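Local coordinates for putative fimbrium subunit Fim1C (PDB 4K4K), which may form part of the tip of a fimbrium, a filamentous cell-surface appendage that mediates adhesion and biofilm formation, at residues Arg12-Ala17 with Thr74-Val79; Lys143-Ile148 with Gly246-Tyr251; Ile167-Thr172 with Gly189-Ile194. One frame throughout, in Å; residues are numbered along the deposited sequence. Where two conformers were deposited one is given.

Contact 1 (Arg12-Ala17 with Thr74-Val79)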
loop_
_atom_site.group_PDB
_atom_site.type_symbol
_atom_site.label_atom_id
_atom_site.label_comp_id
_atom_site.label_asym_id
_atom_site.label_seq_id
_atom_site.Cartn_x
_atom_site.Cartn_y
_atom_site.Cartn_z
ATOM N N ARG A 12 14.399 32.407 5.757
ATOM C CA ARG A 12 13.725 31.225 6.298
ATOM C C ARG A 12 14.127 29.984 5.488
ATOM O O ARG A 12 14.310 30.077 4.280
ATOM C CB ARG A 12 12.206 31.429 6.314
ATOM C CG ARG A 12 11.780 32.633 7.187
ATOM C CD ARG A 12 10.268 32.794 7.231
ATOM N NE ARG A 12 9.718 33.015 5.892
ATOM C CZ ARG A 12 8.500 32.648 5.503
ATOM N NH1 ARG A 12 7.671 32.050 6.355
ATOM N NH2 ARG A 12 8.102 32.874 4.260
ATOM N N VAL A 13 14.322 28.839 6.160
ATOM C CA VAL A 13 14.781 27.650 5.471
ATOM C C VAL A 13 13.660 26.636 5.432
ATOM O O VAL A 13 13.248 26.132 6.472
ATOM C CB VAL A 13 16.079 27.069 6.112
ATOM C CG1 VAL A 13 16.526 25.806 5.379
ATOM C CG2 VAL A 13 17.210 28.104 6.117
ATOM N N ALA A 14 13.163 26.356 4.216
ATOM C CA ALA A 14 12.095 25.418 4.010
ATOM C C ALA A 14 12.617 23.988 3.944
ATOM O O ALA A 14 13.731 23.735 3.480
ATOM C CB ALA A 14 11.375 25.763 2.717
ATOM N N LEU A 15 11.769 23.048 4.321
ATOM C CA LEU A 15 12.066 21.631 4.159
ATOM C C LEU A 15 12.279 21.304 2.663
ATOM O O LEU A 15 11.499 21.751 1.808
ATOM C CB LEU A 15 10.870 20.822 4.696
ATOM C CG LEU A 15 10.878 19.311 4.391
ATOM C CD1 LEU A 15 12.017 18.604 5.149
ATOM C CD2 LEU A 15 9.531 18.703 4.766
ATOM N N GLU A 16 13.314 20.514 2.347
ATOM C CA GLU A 16 13.549 20.058 0.975
ATOM C C GLU A 16 13.284 18.548 0.984
ATOM O O GLU A 16 14.172 17.757 1.336
ATOM C CB GLU A 16 14.961 20.395 0.485
ATOM C CG GLU A 16 15.229 21.894 0.396
ATOM C CD GLU A 16 16.640 22.300 0.008
ATOM O OE1 GLU A 16 17.435 21.427 -0.414
ATOM O OE2 GLU A 16 16.948 23.509 0.127
ATOM N N ALA A 17 12.059 18.163 0.636
ATOM C CA ALA A 17 11.622 16.777 0.712
ATOM C C ALA A 17 11.746 16.040 -0.590
ATOM O O ALA A 17 11.320 16.542 -1.627
ATOM C CB ALA A 17 10.169 16.709 1.186
ATOM N N THR A 74 3.969 24.929 3.559
ATOM C CA THR A 74 5.428 24.821 3.677
ATOM C C THR A 74 5.883 24.690 5.145
ATOM O O THR A 74 5.497 25.481 6.028
ATOM C CB THR A 74 6.140 26.012 2.988
ATOM O OG1 THR A 74 5.724 26.104 1.641
ATOM C CG2 THR A 74 7.653 25.856 2.986
ATOM N N ILE A 75 6.716 23.676 5.384
ATOM C CA ILE A 75 7.351 23.462 6.674
ATOM C C ILE A 75 8.678 24.201 6.663
ATOM O O ILE A 75 9.489 23.991 5.740
ATOM C CB ILE A 75 7.552 21.961 6.971
ATOM C CG1 ILE A 75 6.206 21.245 7.207
ATOM C CG2 ILE A 75 8.496 21.790 8.206
ATOM C CD1 ILE A 75 6.343 19.686 7.098
ATOM N N TYR A 76 8.900 25.039 7.676
ATOM C CA TYR A 76 10.170 25.768 7.837
ATOM C C TYR A 76 10.902 25.275 9.041
ATOM O O TYR A 76 10.292 25.061 10.091
ATOM C CB TYR A 76 9.944 27.284 7.990
ATOM C CG TYR A 76 9.373 27.912 6.745
ATOM C CD1 TYR A 76 10.201 28.311 5.696
ATOM C CD2 TYR A 76 7.998 28.073 6.594
ATOM C CE1 TYR A 76 9.671 28.866 4.525
ATOM C CE2 TYR A 76 7.458 28.613 5.431
ATOM C CZ TYR A 76 8.299 29.030 4.408
ATOM O OH TYR A 76 7.737 29.557 3.270
ATOM N N PHE A 77 12.234 25.149 8.914
ATOM C CA PHE A 77 13.054 24.731 10.054
ATOM C C PHE A 77 13.118 25.819 11.119
ATOM O O PHE A 77 13.055 27.005 10.757
ATOM C CB PHE A 77 14.457 24.381 9.581
ATOM C CG PHE A 77 14.516 22.980 9.023
ATOM C CD1 PHE A 77 14.791 21.896 9.853
ATOM C CD2 PHE A 77 14.311 22.744 7.668
ATOM C CE1 PHE A 77 14.869 20.599 9.337
ATOM C CE2 PHE A 77 14.340 21.445 7.157
ATOM C CZ PHE A 77 14.623 20.379 7.996
ATOM N N PRO A 78 13.252 25.436 12.415
ATOM C CA PRO A 78 13.410 26.465 13.479
ATOM C C PRO A 78 14.591 27.398 13.170
ATOM O O PRO A 78 15.702 26.945 12.836
ATOM C CB PRO A 78 13.681 25.640 14.742
ATOM C CG PRO A 78 13.082 24.284 14.454
ATOM C CD PRO A 78 13.302 24.067 12.977
ATOM N N VAL A 79 14.349 28.710 13.286
ATOM C CA VAL A 79 15.378 29.704 13.015
ATOM C C VAL A 79 16.581 29.573 14.001
ATOM O O VAL A 79 17.701 29.893 13.608
ATOM C CB VAL A 79 14.818 31.153 12.987
ATOM C CG1 VAL A 79 14.338 31.606 14.375
ATOM C CG2 VAL A 79 15.859 32.110 12.434
HETATM O O HOH W 1 14.049 28.903 9.013
#
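A14 and Y76 face each other where two irregular stretches of backbone cross, their CA atoms 4.3 Å apart and the run of the two chains differing by 105° in direction. The contact is a single bridge, closed by one bond on each flank: F77 N donates to V13 O at 2.8 Å, and L15 N donates to I75 O. Beyond F77 a water extends the link, accepting from V13 N and donating to F77 O. A14 suits the crossing because its methyl group lets the backbones close up; its CB meets T74 CG2 and the Y76 ring.

One side of the crossing is apolar. L15 and I75 lie side by side, with L15 CD2 4.1 Å from I75 CD1, and both reach I40 and F86 on the strands beneath, so a loop and the N-terminal lead-in together cover this end of the beta fold of the fimbrillin-like family, which belongs to the transthyretin clan. F77 also meets F86. Its ring turns an edge to V13 O, which lies in the ring plane, while F77 CE2 approaches L15 CA at 3.8 Å.

The other side carries the long polar chains. Y76 has T74 CG2 over one ring face and R12 over the opposite one. A bend at chi3 (-60°) folds the arginine back, laying its guanidinium over the ring: the centres are 4.2 Å apart and the planes 25° from parallel, a cation-pi stack in which R12 NH1 sits 3.6 Å from Y76 CZ. A flat, delocalised cation suits this place because it can lie over the aromatic face.

Contact 2 (Lys143-Ile148 with Gly246-Tyr251)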
loop_
_atom_site.group_PDB
_atom_site.type_symbol
_atom_site.label_atom_id
_atom_site.label_comp_id
_atom_site.label_asym_id
_atom_site.label_seq_id
_atom_site.Cartn_x
_atom_site.Cartn_y
_atom_site.Cartn_z
ATOM N N LYS A 143 0.204 -6.954 -0.778
ATOM C CA LYS A 143 -0.162 -6.986 -2.181
ATOM C C LYS A 143 -0.315 -8.428 -2.656
ATOM O O LYS A 143 0.542 -9.271 -2.375
ATOM C CB LYS A 143 0.904 -6.258 -3.026
ATOM C CG LYS A 143 0.655 -6.236 -4.554
ATOM C CD LYS A 143 -0.459 -5.299 -4.923
ATOM C CE LYS A 143 -0.674 -5.258 -6.424
ATOM N NZ LYS A 143 -1.602 -4.162 -6.804
ATOM N N LEU A 144 -1.403 -8.698 -3.388
ATOM C CA LEU A 144 -1.613 -10.001 -4.041
ATOM C C LEU A 144 -1.468 -9.784 -5.535
ATOM O O LEU A 144 -2.106 -8.882 -6.082
ATOM C CB LEU A 144 -2.981 -10.620 -3.707
ATOM C CG LEU A 144 -3.348 -10.746 -2.214
ATOM C CD1 LEU A 144 -4.717 -11.397 -2.053
ATOM C CD2 LEU A 144 -2.269 -11.503 -1.414
ATOM N N ASP A 145 -0.621 -10.593 -6.191
ATOM C CA ASP A 145 -0.343 -10.487 -7.617
ATOM C C ASP A 145 -0.579 -11.875 -8.199
ATOM O O ASP A 145 0.161 -12.800 -7.889
ATOM C CB ASP A 145 1.103 -9.982 -7.823
ATOM C CG ASP A 145 1.477 -9.666 -9.264
ATOM O OD1 ASP A 145 1.206 -10.506 -10.151
ATOM O OD2 ASP A 145 2.132 -8.632 -9.492
ATOM N N ILE A 146 -1.646 -12.028 -8.976
ATOM C CA ILE A 146 -2.044 -13.333 -9.492
ATOM C C ILE A 146 -1.946 -13.371 -11.008
ATOM O O ILE A 146 -2.441 -12.478 -11.702
ATOM C CB ILE A 146 -3.484 -13.642 -8.970
ATOM C CG1 ILE A 146 -3.472 -13.780 -7.421
ATOM C CG2 ILE A 146 -4.123 -14.873 -9.658
ATOM C CD1 ILE A 146 -4.762 -13.589 -6.746
ATOM N N THR A 147 -1.313 -14.441 -11.521
ATOM C CA THR A 147 -1.226 -14.688 -12.950
ATOM C C THR A 147 -1.985 -15.976 -13.203
ATOM O O THR A 147 -1.740 -16.971 -12.519
ATOM C CB THR A 147 0.243 -14.759 -13.398
ATOM O OG1 THR A 147 0.896 -13.572 -12.969
ATOM C CG2 THR A 147 0.395 -14.888 -14.899
ATOM N N ILE A 148 -2.913 -15.962 -14.157
ATOM C CA ILE A 148 -3.691 -17.151 -14.493
ATOM C C ILE A 148 -3.230 -17.717 -15.833
ATOM O O ILE A 148 -3.048 -16.969 -16.785
ATOM C CB ILE A 148 -5.211 -16.797 -14.522
ATOM C CG1 ILE A 148 -5.711 -16.316 -13.135
ATOM C CG2 ILE A 148 -6.075 -17.942 -15.074
ATOM C CD1 ILE A 148 -6.941 -15.397 -13.251
ATOM N N GLY A 246 3.819 -5.229 4.177
ATOM C CA GLY A 246 4.879 -4.759 3.299
ATOM C C GLY A 246 5.411 -5.807 2.341
ATOM O O GLY A 246 6.463 -5.590 1.740
ATOM N N SER A 247 4.656 -6.910 2.148
ATOM C CA SER A 247 5.044 -8.004 1.257
ATOM C C SER A 247 4.126 -8.093 0.052
ATOM O O SER A 247 2.970 -7.648 0.097
ATOM C CB SER A 247 5.020 -9.341 1.994
ATOM O OG SER A 247 5.728 -9.247 3.219
ATOM N N LYS A 248 4.647 -8.699 -1.023
ATOM C CA LYS A 248 3.903 -8.982 -2.248
ATOM C C LYS A 248 3.890 -10.495 -2.416
ATOM O O LYS A 248 4.947 -11.117 -2.392
ATOM C CB LYS A 248 4.533 -8.279 -3.464
ATOM C CG LYS A 248 3.782 -8.566 -4.783
ATOM C CD LYS A 248 4.507 -8.040 -6.033
ATOM C CE LYS A 248 4.414 -6.540 -6.168
ATOM N NZ LYS A 248 5.137 -6.032 -7.362
ATOM N N TYR A 249 2.692 -11.088 -2.499
ATOM C CA TYR A 249 2.495 -12.534 -2.702
ATOM C C TYR A 249 2.150 -12.726 -4.146
ATOM O O TYR A 249 1.181 -12.136 -4.639
ATOM C CB TYR A 249 1.405 -13.107 -1.759
ATOM C CG TYR A 249 1.855 -13.061 -0.309
ATOM C CD1 TYR A 249 1.731 -11.894 0.445
ATOM C CD2 TYR A 249 2.486 -14.156 0.284
ATOM C CE1 TYR A 249 2.208 -11.823 1.756
ATOM C CE2 TYR A 249 2.945 -14.103 1.604
ATOM C CZ TYR A 249 2.814 -12.928 2.335
ATOM O OH TYR A 249 3.277 -12.833 3.633
ATOM N N LEU A 250 3.001 -13.469 -4.855
ATOM C CA LEU A 250 2.826 -13.716 -6.273
ATOM C C LEU A 250 2.356 -15.130 -6.463
ATOM O O LEU A 250 3.019 -16.066 -6.021
ATOM C CB LEU A 250 4.132 -13.454 -7.054
ATOM C CG LEU A 250 4.658 -12.023 -6.957
ATOM C CD1 LEU A 250 5.748 -11.923 -5.923
ATOM C CD2 LEU A 250 5.144 -11.542 -8.305
ATOM N N TYR A 251 1.177 -15.288 -7.075
ATOM C CA TYR A 251 0.647 -16.624 -7.335
ATOM C C TYR A 251 0.523 -16.861 -8.815
ATOM O O TYR A 251 -0.014 -16.010 -9.530
ATOM C CB TYR A 251 -0.736 -16.833 -6.677
ATOM C CG TYR A 251 -0.759 -16.660 -5.174
ATOM C CD1 TYR A 251 -0.318 -17.677 -4.328
ATOM C CD2 TYR A 251 -1.294 -15.513 -4.590
ATOM C CE1 TYR A 251 -0.366 -17.538 -2.943
ATOM C CE2 TYR A 251 -1.330 -15.356 -3.204
ATOM C CZ TYR A 251 -0.877 -16.376 -2.387
ATOM O OH TYR A 251 -0.926 -16.235 -1.024
#
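K143 and K248 lie alongside each other, pointing the same way, and touch through their aliphatic stems, K143 CG to K248 CG at 3.9 Å. In K143, CG stands anti to the backbone N (chi1 179°), but a bend at chi2 (73°) swings the amine away from its neighbour to a salt bridge with E204 and a hydrogen bond with Q112; a lysine suits this partly exposed face, since its methylenes can pack while its amine reaches farther. D145 and L250 continue it, D145 CB meeting L250 CG at 4.2 Å. D145 OD2 stays 4.5 Å from K248 NZ, too far for a salt bridge, though the opposite charges probably attract weakly.

The other face is buried and apolar. L144 crosses Y249 at a slant, its CD2 4.0 Å from Y249 CB, and the same methyl looks at the edge of the Y251 ring. I146 CG1 meets that ring at its edge too, 4.0 Å from Y251 CD2. Both tyrosines bring polar ends into the interior, and both are provided for: Y249 OH bonds to V244 N, Y251 OH to S240.

Between the faces, the backbones of K143, D145 and T147 exchange bonds with S247, Y249 and Y251, while L144 and I146 turn theirs to strand 202-207. Bonds that fan out to residues on either side of the facing one, with strand directions 19° apart, mark a parallel pair, here set within the largely antiparallel beta architecture of a fimbrillin.

Contact 3 (Ile167-Thr172 with Gly189-Ile194)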
loop_
_atom_site.group_PDB
_atom_site.type_symbol
_atom_site.label_atom_id
_atom_site.label_comp_id
_atom_site.label_asym_id
_atom_site.label_seq_id
_atom_site.Cartn_x
_atom_site.Cartn_y
_atom_site.Cartn_z
ATOM N N ILE A 167 -11.149 -13.316 -2.982
ATOM C CA ILE A 167 -10.531 -13.953 -1.813
ATOM C C ILE A 167 -11.540 -13.873 -0.670
ATOM O O ILE A 167 -12.171 -12.831 -0.473
ATOM C CB ILE A 167 -9.135 -13.363 -1.455
ATOM C CG1 ILE A 167 -8.445 -14.183 -0.334
ATOM C CG2 ILE A 167 -9.170 -11.840 -1.159
ATOM C CD1 ILE A 167 -6.938 -13.784 -0.028
ATOM N N SER A 168 -11.714 -14.982 0.055
ATOM C CA SER A 168 -12.703 -15.094 1.119
ATOM C C SER A 168 -12.164 -14.742 2.503
ATOM O O SER A 168 -10.956 -14.697 2.734
ATOM C CB SER A 168 -13.255 -16.523 1.162
ATOM O OG SER A 168 -12.252 -17.410 1.639
ATOM N N ASN A 169 -13.116 -14.547 3.426
ATOM C CA ASN A 169 -12.974 -14.318 4.861
ATOM C C ASN A 169 -11.878 -13.294 5.171
ATOM O O ASN A 169 -10.905 -13.545 5.895
ATOM C CB ASN A 169 -12.764 -15.635 5.585
ATOM C CG ASN A 169 -13.924 -16.585 5.303
ATOM O OD1 ASN A 169 -15.110 -16.230 5.414
ATOM N ND2 ASN A 169 -13.613 -17.754 4.780
ATOM N N GLN A 170 -12.068 -12.125 4.598
ATOM C CA GLN A 170 -11.144 -11.022 4.804
ATOM C C GLN A 170 -11.640 -10.045 5.826
ATOM O O GLN A 170 -12.813 -9.658 5.788
ATOM C CB GLN A 170 -10.925 -10.240 3.492
ATOM C CG GLN A 170 -10.289 -11.047 2.372
ATOM C CD GLN A 170 -8.913 -11.533 2.726
ATOM O OE1 GLN A 170 -8.682 -12.737 2.907
ATOM N NE2 GLN A 170 -7.978 -10.610 2.894
ATOM N N GLN A 171 -10.726 -9.567 6.670
ATOM C CA GLN A 171 -10.968 -8.414 7.530
ATOM C C GLN A 171 -10.764 -7.226 6.594
ATOM O O GLN A 171 -9.891 -7.304 5.714
ATOM C CB GLN A 171 -10.014 -8.384 8.739
ATOM C CG GLN A 171 -10.334 -9.446 9.794
ATOM C CD GLN A 171 -11.685 -9.272 10.461
ATOM O OE1 GLN A 171 -12.229 -8.164 10.568
ATOM N NE2 GLN A 171 -12.266 -10.368 10.911
ATOM N N THR A 172 -11.567 -6.162 6.710
ATOM C CA THR A 172 -11.437 -5.061 5.754
ATOM C C THR A 172 -11.106 -3.709 6.404
ATOM O O THR A 172 -10.767 -2.765 5.675
ATOM C CB THR A 172 -12.727 -4.922 4.925
ATOM O OG1 THR A 172 -13.825 -4.665 5.813
ATOM C CG2 THR A 172 -13.000 -6.148 4.028
ATOM N N GLY A 189 -13.966 -7.125 12.534
ATOM C CA GLY A 189 -15.349 -6.915 12.165
ATOM C C GLY A 189 -15.841 -8.165 11.472
ATOM O O GLY A 189 -15.264 -9.252 11.638
ATOM N N THR A 190 -16.889 -8.023 10.686
ATOM C CA THR A 190 -17.413 -9.190 9.982
ATOM C C THR A 190 -16.518 -9.445 8.754
ATOM O O THR A 190 -16.119 -8.493 8.079
ATOM C CB THR A 190 -18.919 -9.058 9.683
ATOM O OG1 THR A 190 -19.330 -10.174 8.889
ATOM C CG2 THR A 190 -19.294 -7.737 9.003
ATOM N N THR A 191 -16.146 -10.724 8.534
ATOM C CA THR A 191 -15.306 -11.175 7.420
ATOM C C THR A 191 -16.078 -10.951 6.120
ATOM O O THR A 191 -17.307 -11.088 6.110
ATOM C CB THR A 191 -14.853 -12.623 7.607
ATOM O OG1 THR A 191 -15.993 -13.458 7.805
ATOM C CG2 THR A 191 -13.873 -12.785 8.776
ATOM N N LYS A 192 -15.361 -10.583 5.039
ATOM C CA LYS A 192 -15.955 -10.248 3.738
ATOM C C LYS A 192 -15.208 -10.929 2.594
ATOM O O LYS A 192 -14.021 -11.240 2.729
ATOM C CB LYS A 192 -15.893 -8.705 3.556
ATOM C CG LYS A 192 -16.671 -8.129 2.362
ATOM C CD LYS A 192 -16.269 -6.686 2.012
ATOM C CE LYS A 192 -15.201 -6.608 0.937
ATOM N NZ LYS A 192 -15.691 -5.997 -0.332
ATOM N N GLU A 193 -15.898 -11.141 1.461
ATOM C CA GLU A 193 -15.286 -11.652 0.254
ATOM C C GLU A 193 -14.767 -10.426 -0.490
ATOM O O GLU A 193 -15.522 -9.463 -0.659
ATOM C CB GLU A 193 -16.312 -12.431 -0.599
ATOM C CG GLU A 193 -15.688 -13.110 -1.804
ATOM C CD GLU A 193 -15.200 -14.518 -1.530
ATOM O OE1 GLU A 193 -15.618 -15.106 -0.505
ATOM O OE2 GLU A 193 -14.433 -15.051 -2.363
ATOM N N ILE A 194 -13.504 -10.425 -0.901
ATOM C CA ILE A 194 -12.984 -9.275 -1.643
ATOM C C ILE A 194 -12.784 -9.677 -3.093
ATOM O O ILE A 194 -12.028 -10.610 -3.382
ATOM C CB ILE A 194 -11.685 -8.703 -1.037
ATOM C CG1 ILE A 194 -11.912 -8.128 0.390
ATOM C CG2 ILE A 194 -11.053 -7.657 -1.988
ATOM C CD1 ILE A 194 -10.639 -7.539 1.076
HETATM O O HOH W 2 -16.001 -14.564 2.151
HETATM O O HOH W 3 -14.080 -6.504 8.120
#
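I167 and I194 form a hydrogen-bonded antiparallel pair, and Q170 and K192 form the next, so that S168 and N169 together stand opposite the lone E193: a beta bulge. It sits where the chain turns a corner at N169, whose positive phi (45°) is a conformation asparagine accepts more readily than most residues; the N169 side chain bonds to G215 beyond the contact.

Both pairs send their side chains to one face of the ladder. I167 CG2 lies 4.0 Å from I194 CB, and I194, crossing Q170 at about a right angle, sets its CD1 3.6 Å from Q170 CB. The two isoleucines, branched and apolar, suit the buried part of this face.

E193 lies over the bulge itself. From E193 CB, 4.2 Å from I167 O, the chain leaves with CG anti to the backbone N (chi1 -174°), and CG passes the same oxygen. A turn at chi2 (90°) then folds the carboxylate back over the opposite strand, where E193 CD comes to 3.7 Å from S168 CA. OE1 touches S168 CB and accepts from a water that in turn takes the N-H of N169, while OE2 is bonded to S166 OG. A carboxylate at the end of two methylenes is long enough to serve both partners.

Past the corner, Q171 grips G189 by both halves of its amide: OE1 accepts from G189 N at 2.8 Å, and NE2 donates to G189 O at 3.3 Å. Replacing Q171 by an alanine would probably leave the N-H and C=O of G189 without these mates and that loop freer to move. The second bond is the less direct, for NE2 stands above the carbonyl plane of G189; Q171 NE2 also rests 3.6 Å from T191 CG2.

Overall arrangement
Near the N terminus, the lead-in at 12-17 crosses the loop at 74-79, and contact 1 closes first, joining the start of the chain to the loop that precedes strand 84-90. It stands apart, its centre about 40 Å from that of contact 2 and on the other side of the chain's centre. Strand 132-150 connects the two regions: its beginning pairs with strand 16-18, and farther along it opens contact 2, which closes only near the C terminus with strand 247-256. Contact 3 nests wholly inside that long loop, tying strand 164-177 to strand 192-199. Contacts 2 and 3 touch through L144 CD1 and I167 CD1, 3.8 Å apart.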